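Local atomic coordinates of probable adenylyl-sulfate kinase (Aeropyrum pernix, PDB entry 2YVU), a protein that phosphorylates adenosine 5'-phosphosulfate with ATP to give 3'-phosphoadenylyl sulfate, the activated form of sulfate. Residues R64-I74 with F92-V103. Sequence-based numbering, arbitrary orientation.
Sequences REERLRHLKRI and FVSPYKQARNMV
Leu71 buries more surface here than any other residue, its CD1 lying 3.9 Å from both Ser94 CB and Ala99 CB. With CG anti to the carbonyl carbon (chi1 -66°), its isobutyl group reaches across to the 92-103 segment, while Leu71 CB meets Val103 CG2 at 4.0 Å. Further along, Phe92 takes Ile74 over one ring face: Ile74 CG1 stands 4.2 Å from the Phe92 ring centroid, a CH-pi contact. The His70 ring approaches the same phenyl obliquely, its ND1 hydrogen-bonded to Ser57. Helices 64-82 and 97-109 run side by side in the same sense, their short segments inclined by 28°, and connect through strand 87-91 of the parallel sheet in this P-loop kinase fold. The loop after that strand carries Ser94, by similarity the phosphoserine intermediate, and Arg100 NH1 donates in the carbonyl plane to Ser94 O at 2.8 Å. At the exposed end, an extended Arg64 lays its guanidinium flat on Tyr96, planes 20° apart, with Arg64 CZ 3.4 Å from the ring centroid, a cation-pi stack. Tyr96 OH is hydrogen-bonded to Asp151; with alanine in place of this tyrosine, the Arg64 guanidinium would probably lose its aromatic platform and be freer to turn, and Asp151 would lose its hydroxyl partner.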
loop_
_atom_site.group_PDB
_atom_site.type_symbol
_atom_site.label_atom_id
_atom_site.label_comp_id
_atom_site.label_asym_id
_atom_site.label_seq_id
_atom_site.Cartn_x
_atom_site.Cartn_y
_atom_site.Cartn_z
ATOM N N ARG A 64 -18.622 7.941 -6.103
ATOM C CA ARG A 64 -17.961 8.791 -5.129
ATOM C C ARG A 64 -17.508 8.015 -3.902
ATOM O O ARG A 64 -16.491 8.355 -3.295
ATOM C CB ARG A 64 -18.876 9.936 -4.710
ATOM C CG ARG A 64 -18.170 10.977 -3.881
ATOM C CD ARG A 64 -18.983 12.245 -3.735
ATOM N NE ARG A 64 -18.240 13.232 -2.962
ATOM C CZ ARG A 64 -18.615 14.496 -2.802
ATOM N NH1 ARG A 64 -19.735 14.927 -3.370
ATOM N NH2 ARG A 64 -17.872 15.324 -2.073
ATOM N N GLU A 65 -18.251 6.974 -3.535
ATOM C CA GLU A 65 -17.879 6.167 -2.375
ATOM C C GLU A 65 -16.731 5.223 -2.736
ATOM O O GLU A 65 -15.922 4.863 -1.889
ATOM C CB GLU A 65 -19.074 5.352 -1.850
ATOM C CG GLU A 65 -20.307 5.344 -2.744
ATOM C CD GLU A 65 -21.182 6.577 -2.561
ATOM O OE1 GLU A 65 -21.584 6.854 -1.410
ATOM O OE2 GLU A 65 -21.471 7.261 -3.565
ATOM N N GLU A 66 -16.671 4.836 -4.004
ATOM C CA GLU A 66 -15.629 3.940 -4.499
ATOM C C GLU A 66 -14.293 4.695 -4.494
ATOM O O GLU A 66 -13.270 4.169 -4.066
ATOM C CB GLU A 66 -15.973 3.498 -5.923
ATOM C CG GLU A 66 -15.173 2.316 -6.440
ATOM C CD GLU A 66 -15.898 0.997 -6.256
ATOM O OE1 GLU A 66 -16.998 0.838 -6.836
ATOM O OE2 GLU A 66 -15.367 0.122 -5.537
ATOM N N ARG A 67 -14.321 5.938 -4.969
ATOM C CA ARG A 67 -13.132 6.779 -5.008
ATOM C C ARG A 67 -12.588 7.016 -3.600
ATOM O O ARG A 67 -11.377 7.027 -3.391
ATOM C CB ARG A 67 -13.455 8.122 -5.670
ATOM C CG ARG A 67 -13.726 8.024 -7.152
ATOM C CD ARG A 67 -14.081 9.388 -7.745
ATOM N NE ARG A 67 -14.398 9.295 -9.172
ATOM C CZ ARG A 67 -13.499 9.138 -10.142
ATOM N NH1 ARG A 67 -12.206 9.057 -9.853
ATOM N NH2 ARG A 67 -13.893 9.060 -11.407
ATOM N N LEU A 68 -13.491 7.217 -2.646
ATOM C CA LEU A 68 -13.112 7.442 -1.255
ATOM C C LEU A 68 -12.390 6.228 -0.693
ATOM O O LEU A 68 -11.334 6.358 -0.066
ATOM C CB LEU A 68 -14.348 7.716 -0.389
ATOM C CG LEU A 68 -14.658 9.150 0.041
ATOM C CD1 LEU A 68 -15.865 9.133 0.981
ATOM C CD2 LEU A 68 -13.449 9.767 0.742
ATOM N N ARG A 69 -12.976 5.050 -0.886
ATOM C CA ARG A 69 -12.348 3.821 -0.392
ATOM C C ARG A 69 -10.915 3.767 -0.892
ATOM O O ARG A 69 -9.997 3.377 -0.181
ATOM C CB ARG A 69 -13.073 2.583 -0.917
ATOM C CG ARG A 69 -14.035 1.953 0.054
ATOM C CD ARG A 69 -14.511 0.594 -0.448
ATOM N NE ARG A 69 -15.272 -0.106 0.580
ATOM C CZ ARG A 69 -16.429 0.318 1.078
ATOM N NH1 ARG A 69 -16.971 1.447 0.642
ATOM N NH2 ARG A 69 -17.046 -0.384 2.020
ATOM N N HIS A 70 -10.756 4.170 -2.145
ATOM C CA HIS A 70 -9.472 4.171 -2.831
ATOM C C HIS A 70 -8.497 5.147 -2.200
ATOM O O HIS A 70 -7.364 4.784 -1.887
ATOM C CB HIS A 70 -9.751 4.489 -4.297
ATOM C CG HIS A 70 -8.590 5.034 -5.053
ATOM N ND1 HIS A 70 -7.476 4.281 -5.356
ATOM C CD2 HIS A 70 -8.410 6.233 -5.652
ATOM C CE1 HIS A 70 -6.662 4.993 -6.114
ATOM N NE2 HIS A 70 -7.206 6.182 -6.308
ATOM N N LEU A 71 -8.951 6.377 -1.989
ATOM C CA LEU A 71 -8.120 7.411 -1.398
ATOM C C LEU A 71 -7.707 7.084 0.034
ATOM O O LEU A 71 -6.579 7.363 0.447
ATOM C CB LEU A 71 -8.855 8.758 -1.458
ATOM C CG LEU A 71 -9.051 9.269 -2.897
ATOM C CD1 LEU A 71 -9.895 10.547 -2.899
ATOM C CD2 LEU A 71 -7.682 9.541 -3.552
ATOM N N LYS A 72 -8.618 6.505 0.803
ATOM C CA LYS A 72 -8.296 6.135 2.172
ATOM C C LYS A 72 -7.208 5.053 2.105
ATOM O O LYS A 72 -6.291 5.005 2.912
ATOM C CB LYS A 72 -9.536 5.578 2.870
ATOM C CG LYS A 72 -9.233 4.951 4.226
ATOM C CD LYS A 72 -10.503 4.458 4.899
ATOM C CE LYS A 72 -10.222 4.007 6.334
ATOM N NZ LYS A 72 -11.463 3.504 7.014
ATOM N N ARG A 73 -7.334 4.177 1.123
ATOM C CA ARG A 73 -6.378 3.112 0.941
ATOM C C ARG A 73 -5.011 3.684 0.605
ATOM O O ARG A 73 -3.999 3.244 1.143
ATOM C CB ARG A 73 -6.854 2.198 -0.175
ATOM C CG ARG A 73 -5.903 1.106 -0.481
ATOM C CD ARG A 73 -6.676 -0.020 -1.081
ATOM N NE ARG A 73 -7.192 0.369 -2.361
ATOM C CZ ARG A 73 -8.420 0.111 -2.783
ATOM N NH1 ARG A 73 -9.290 -0.546 -2.019
ATOM N NH2 ARG A 73 -8.766 0.520 -3.981
ATOM N N ILE A 74 -4.986 4.666 -0.290
ATOM C CA ILE A 74 -3.728 5.298 -0.664
ATOM C C ILE A 74 -3.102 5.971 0.548
ATOM O O ILE A 74 -1.897 5.905 0.742
ATOM C CB ILE A 74 -3.931 6.360 -1.765
ATOM C CG1 ILE A 74 -4.329 5.672 -3.080
ATOM C CG2 ILE A 74 -2.645 7.167 -1.953
ATOM C CD1 ILE A 74 -3.366 4.559 -3.506
ATOM N N PHE A 92 -2.987 12.120 -7.418
ATOM C CA PHE A 92 -4.252 11.457 -7.649
ATOM C C PHE A 92 -5.389 12.382 -8.017
ATOM O O PHE A 92 -5.281 13.597 -7.895
ATOM C CB PHE A 92 -4.660 10.668 -6.403
ATOM C CG PHE A 92 -3.838 9.451 -6.174
ATOM C CD1 PHE A 92 -2.706 9.505 -5.373
ATOM C CD2 PHE A 92 -4.167 8.254 -6.809
ATOM C CE1 PHE A 92 -1.902 8.379 -5.198
ATOM C CE2 PHE A 92 -3.368 7.118 -6.642
ATOM C CZ PHE A 92 -2.233 7.179 -5.832
ATOM N N VAL A 93 -6.480 11.776 -8.479
ATOM C CA VAL A 93 -7.680 12.520 -8.814
ATOM C C VAL A 93 -8.459 12.541 -7.491
ATOM O O VAL A 93 -9.023 11.525 -7.059
ATOM C CB VAL A 93 -8.488 11.813 -9.929
ATOM C CG1 VAL A 93 -8.760 10.382 -9.546
ATOM C CG2 VAL A 93 -9.793 12.548 -10.185
ATOM N N SER A 94 -8.434 13.694 -6.831
ATOM C CA SER A 94 -9.108 13.872 -5.549
ATOM C C SER A 94 -9.667 15.301 -5.515
ATOM O O SER A 94 -9.201 16.149 -4.760
ATOM C CB SER A 94 -8.084 13.644 -4.434
ATOM O OG SER A 94 -6.879 14.378 -4.667
ATOM N N PRO A 95 -10.689 15.575 -6.340
ATOM C CA PRO A 95 -11.307 16.899 -6.426
ATOM C C PRO A 95 -12.011 17.440 -5.192
ATOM O O PRO A 95 -12.124 18.654 -5.039
ATOM C CB PRO A 95 -12.258 16.756 -7.618
ATOM C CG PRO A 95 -12.702 15.353 -7.506
ATOM C CD PRO A 95 -11.410 14.610 -7.191
ATOM N N TYR A 96 -12.446 16.554 -4.304
ATOM C CA TYR A 96 -13.183 16.964 -3.107
ATOM C C TYR A 96 -12.337 17.236 -1.859
ATOM O O TYR A 96 -11.547 16.394 -1.427
ATOM C CB TYR A 96 -14.246 15.903 -2.792
ATOM C CG TYR A 96 -15.281 15.746 -3.888
ATOM C CD1 TYR A 96 -16.301 16.682 -4.045
ATOM C CD2 TYR A 96 -15.229 14.674 -4.779
ATOM C CE1 TYR A 96 -17.252 16.559 -5.062
ATOM C CE2 TYR A 96 -16.175 14.542 -5.802
ATOM C CZ TYR A 96 -17.184 15.492 -5.934
ATOM O OH TYR A 96 -18.124 15.375 -6.939
ATOM N N LYS A 97 -12.509 18.422 -1.290
ATOM C CA LYS A 97 -11.789 18.822 -0.092
ATOM C C LYS A 97 -11.940 17.810 1.035
ATOM O O LYS A 97 -10.960 17.421 1.658
ATOM C CB LYS A 97 -12.287 20.194 0.392
ATOM C CG LYS A 97 -11.869 21.349 -0.504
ATOM C CD LYS A 97 -12.369 22.679 0.012
ATOM C CE LYS A 97 -13.889 22.714 0.060
ATOM N NZ LYS A 97 -14.372 24.008 0.596
ATOM N N GLN A 98 -13.175 17.404 1.303
ATOM C CA GLN A 98 -13.459 16.454 2.362
ATOM C C GLN A 98 -12.625 15.203 2.193
ATOM O O GLN A 98 -12.031 14.699 3.152
ATOM C CB GLN A 98 -14.950 16.094 2.352
ATOM C CG GLN A 98 -15.381 15.015 3.369
ATOM C CD GLN A 98 -15.074 13.579 2.912
ATOM O OE1 GLN A 98 -15.294 13.218 1.751
ATOM N NE2 GLN A 98 -14.584 12.754 3.838
ATOM N N ALA A 99 -12.581 14.704 0.962
ATOM C CA ALA A 99 -11.817 13.503 0.659
ATOM C C ALA A 99 -10.341 13.732 0.959
ATOM O O ALA A 99 -9.692 12.900 1.578
ATOM C CB ALA A 99 -12.019 13.122 -0.810
ATOM N N ARG A 100 -9.817 14.871 0.525
ATOM C CA ARG A 100 -8.422 15.198 0.772
ATOM C C ARG A 100 -8.149 15.443 2.268
ATOM O O ARG A 100 -7.056 15.163 2.752
ATOM C CB ARG A 100 -8.005 16.425 -0.059
ATOM C CG ARG A 100 -8.049 16.176 -1.575
ATOM C CD ARG A 100 -7.214 17.196 -2.353
ATOM N NE ARG A 100 -7.590 18.567 -2.023
ATOM C CZ ARG A 100 -8.614 19.225 -2.558
ATOM N NH1 ARG A 100 -9.389 18.648 -3.481
ATOM N NH2 ARG A 100 -8.876 20.460 -2.151
ATOM N N ASN A 101 -9.140 15.952 3.000
ATOM C CA ASN A 101 -8.970 16.186 4.439
ATOM C C ASN A 101 -8.889 14.850 5.178
ATOM O O ASN A 101 -8.152 14.703 6.148
ATOM C CB ASN A 101 -10.134 17.028 4.983
ATOM C CG ASN A 101 -10.124 18.445 4.435
ATOM O OD1 ASN A 101 -11.037 19.229 4.703
ATOM N ND2 ASN A 101 -9.082 18.784 3.657
ATOM N N MET A 102 -9.660 13.884 4.707
ATOM C CA MET A 102 -9.661 12.536 5.268
ATOM C C MET A 102 -8.277 11.884 5.019
ATOM O O MET A 102 -7.734 11.191 5.878
ATOM C CB MET A 102 -10.783 11.736 4.605
ATOM C CG MET A 102 -10.849 10.284 4.989
ATOM S SD MET A 102 -9.756 9.280 3.976
ATOM C CE MET A 102 -10.745 9.096 2.458
ATOM N N VAL A 103 -7.699 12.124 3.844
ATOM C CA VAL A 103 -6.376 11.572 3.540
ATOM C C VAL A 103 -5.355 12.223 4.482
ATOM O O VAL A 103 -4.565 11.531 5.120
ATOM C CB VAL A 103 -5.969 11.849 2.088
ATOM C CG1 VAL A 103 -4.502 11.484 1.883
ATOM C CG2 VAL A 103 -6.848 11.033 1.144
#